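Local coordinates for protein flavin-dependent monooxygenase, oxygenase subunit HsaA (Rhodococcus sp., PDB 2RFQ) that catalyses the FMNH2-dependent ortho-hydroxylation of the steroid catabolite 3-HSA to 3,4-DHSA during cholesterol breakdown, as the oxygenase component of a two-component monooxygenase, at residues A125-D130 against P156-G161. Sequence-based numbering, arbitrary orientation.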
loop_
_atom_site.group_PDB
_atom_site.type_symbol
_atom_site.label_atom_id
_atom_site.label_comp_id
_atom_site.label_asym_id
_atom_site.label_seq_id
_atom_site.Cartn_x
_atom_site.Cartn_y
_atom_site.Cartn_z
ATOM N N ALA A 125 -19.793 14.238 -33.812
ATOM C CA ALA A 125 -21.239 14.301 -33.606
ATOM C C ALA A 125 -21.944 14.112 -34.929
ATOM O O ALA A 125 -21.337 14.307 -35.996
ATOM C CB ALA A 125 -21.636 15.652 -32.966
ATOM N N GLY A 126 -23.234 13.766 -34.857
ATOM C CA GLY A 126 -24.048 13.546 -36.040
ATOM C C GLY A 126 -25.281 14.430 -36.015
ATOM O O GLY A 126 -26.048 14.399 -35.061
ATOM N N GLN A 127 -25.471 15.221 -37.065
ATOM C CA GLN A 127 -26.654 16.079 -37.189
ATOM C C GLN A 127 -27.748 15.343 -37.936
ATOM O O GLN A 127 -27.489 14.784 -38.991
ATOM C CB GLN A 127 -26.293 17.364 -37.949
ATOM C CG GLN A 127 -27.478 18.114 -38.542
ATOM C CD GLN A 127 -28.347 18.779 -37.483
ATOM O OE1 GLN A 127 -27.834 19.339 -36.508
ATOM N NE2 GLN A 127 -29.670 18.740 -37.684
ATOM N N VAL A 128 -28.969 15.383 -37.400
ATOM C CA VAL A 128 -30.127 14.797 -38.065
ATOM C C VAL A 128 -30.322 15.443 -39.432
ATOM O O VAL A 128 -30.362 16.677 -39.547
ATOM C CB VAL A 128 -31.406 14.949 -37.192
ATOM C CG1 VAL A 128 -32.678 14.577 -37.975
ATOM C CG2 VAL A 128 -31.303 14.093 -35.940
ATOM N N VAL A 129 -30.456 14.598 -40.458
ATOM C CA VAL A 129 -30.812 15.007 -41.823
ATOM C C VAL A 129 -31.745 13.954 -42.389
ATOM O O VAL A 129 -31.879 12.881 -41.811
ATOM C CB VAL A 129 -29.569 15.174 -42.762
ATOM C CG1 VAL A 129 -28.654 16.276 -42.256
ATOM C CG2 VAL A 129 -28.813 13.834 -42.972
ATOM N N ASP A 130 -32.402 14.249 -43.508
ATOM C CA ASP A 130 -33.251 13.244 -44.137
ATOM C C ASP A 130 -32.449 11.975 -44.404
ATOM O O ASP A 130 -31.401 12.025 -45.052
ATOM C CB ASP A 130 -33.819 13.767 -45.452
ATOM C CG ASP A 130 -34.866 14.851 -45.252
ATOM O OD1 ASP A 130 -35.354 15.039 -44.108
ATOM O OD2 ASP A 130 -35.211 15.514 -46.256
ATOM N N PRO A 156 -22.691 12.164 -29.814
ATOM C CA PRO A 156 -24.079 12.575 -29.713
ATOM C C PRO A 156 -24.724 12.777 -31.078
ATOM O O PRO A 156 -24.051 13.092 -32.077
ATOM C CB PRO A 156 -23.988 13.916 -28.977
ATOM C CG PRO A 156 -22.699 14.500 -29.477
ATOM C CD PRO A 156 -21.765 13.290 -29.587
ATOM N N VAL A 157 -26.042 12.583 -31.104
ATOM C CA VAL A 157 -26.897 13.025 -32.200
ATOM C C VAL A 157 -27.344 14.449 -31.898
ATOM O O VAL A 157 -27.774 14.742 -30.777
ATOM C CB VAL A 157 -28.146 12.108 -32.339
ATOM C CG1 VAL A 157 -29.254 12.775 -33.203
ATOM C CG2 VAL A 157 -27.754 10.769 -32.901
ATOM N N ILE A 158 -27.223 15.323 -32.901
ATOM C CA ILE A 158 -27.606 16.722 -32.772
ATOM C C ILE A 158 -28.920 16.984 -33.514
ATOM O O ILE A 158 -29.054 16.708 -34.708
ATOM C CB ILE A 158 -26.468 17.658 -33.266
ATOM C CG1 ILE A 158 -25.122 17.318 -32.574
ATOM C CG2 ILE A 158 -26.860 19.131 -33.090
ATOM C CD1 ILE A 158 -25.088 17.555 -31.044
ATOM N N LYS A 159 -29.897 17.506 -32.783
ATOM C CA LYS A 159 -31.216 17.756 -33.326
ATOM C C LYS A 159 -31.691 19.055 -32.689
ATOM O O LYS A 159 -31.624 19.196 -31.469
ATOM C CB LYS A 159 -32.119 16.585 -32.967
ATOM C CG LYS A 159 -33.492 16.650 -33.571
ATOM C CD LYS A 159 -34.243 15.382 -33.246
ATOM C CE LYS A 159 -35.727 15.595 -33.369
ATOM N NZ LYS A 159 -36.412 14.310 -33.093
ATOM N N ASP A 160 -32.125 20.013 -33.510
ATOM C CA ASP A 160 -32.409 21.390 -33.048
ATOM C C ASP A 160 -31.211 21.969 -32.287
ATOM O O ASP A 160 -31.373 22.687 -31.286
ATOM C CB ASP A 160 -33.700 21.452 -32.188
ATOM N N GLY A 161 -30.015 21.638 -32.785
ATOM C CA GLY A 161 -28.708 22.018 -32.204
ATOM C C GLY A 161 -28.521 21.689 -30.712
ATOM O O GLY A 161 -27.862 22.407 -29.955
HETATM O O HOH W 1 -29.308 21.027 -35.370
HETATM O O HOH W 2 -32.134 19.237 -36.425
#
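Gly126 and Gln127 pair in parallel with Val157 and Ile158, the strand axes turned 37° apart, through three backbone hydrogen bonds: Gly126 N to Pro156 O (3.0 Å), Ile158 N to Gly126 O (2.6 Å) and Val128 N to Ile158 O (3.0 Å). Pro156, lacking an N-H, still serves as an acceptor. On the face carrying Gln127 and Ile158, the glutamine chain bends at chi2 (71°), which folds its amide back so that NE2 donates to Val128 O of its own strand (2.9 Å). The same amide bridges to the turn after the partner strand: OE1 accepts from a water held by Gly161 N, while NE2 donates to a second water bound to Asp160 N. Its aliphatic neighbour is Ile158, whose CG2 lies 3.6 Å from Gln127 OE1, the two side chains crossing at about a right angle. A leucine in place of Gln127 would probably leave both waters without their amide anchor and the turn N-H groups less firmly tied to the strand. Beta-branched valines suit the extended backbone, and CG2 of Val128 meets CG1 of Val157 at 3.7 Å, beside Tyr133. At Gly161 phi is positive, a conformation glycine adopts readily in tight turns. Strand 132-142 flanks 124-129 and strand 162-172 flanks 150-159, placing this parallel pair within the middle beta-domain of the acyl-CoA dehydrogenase fold.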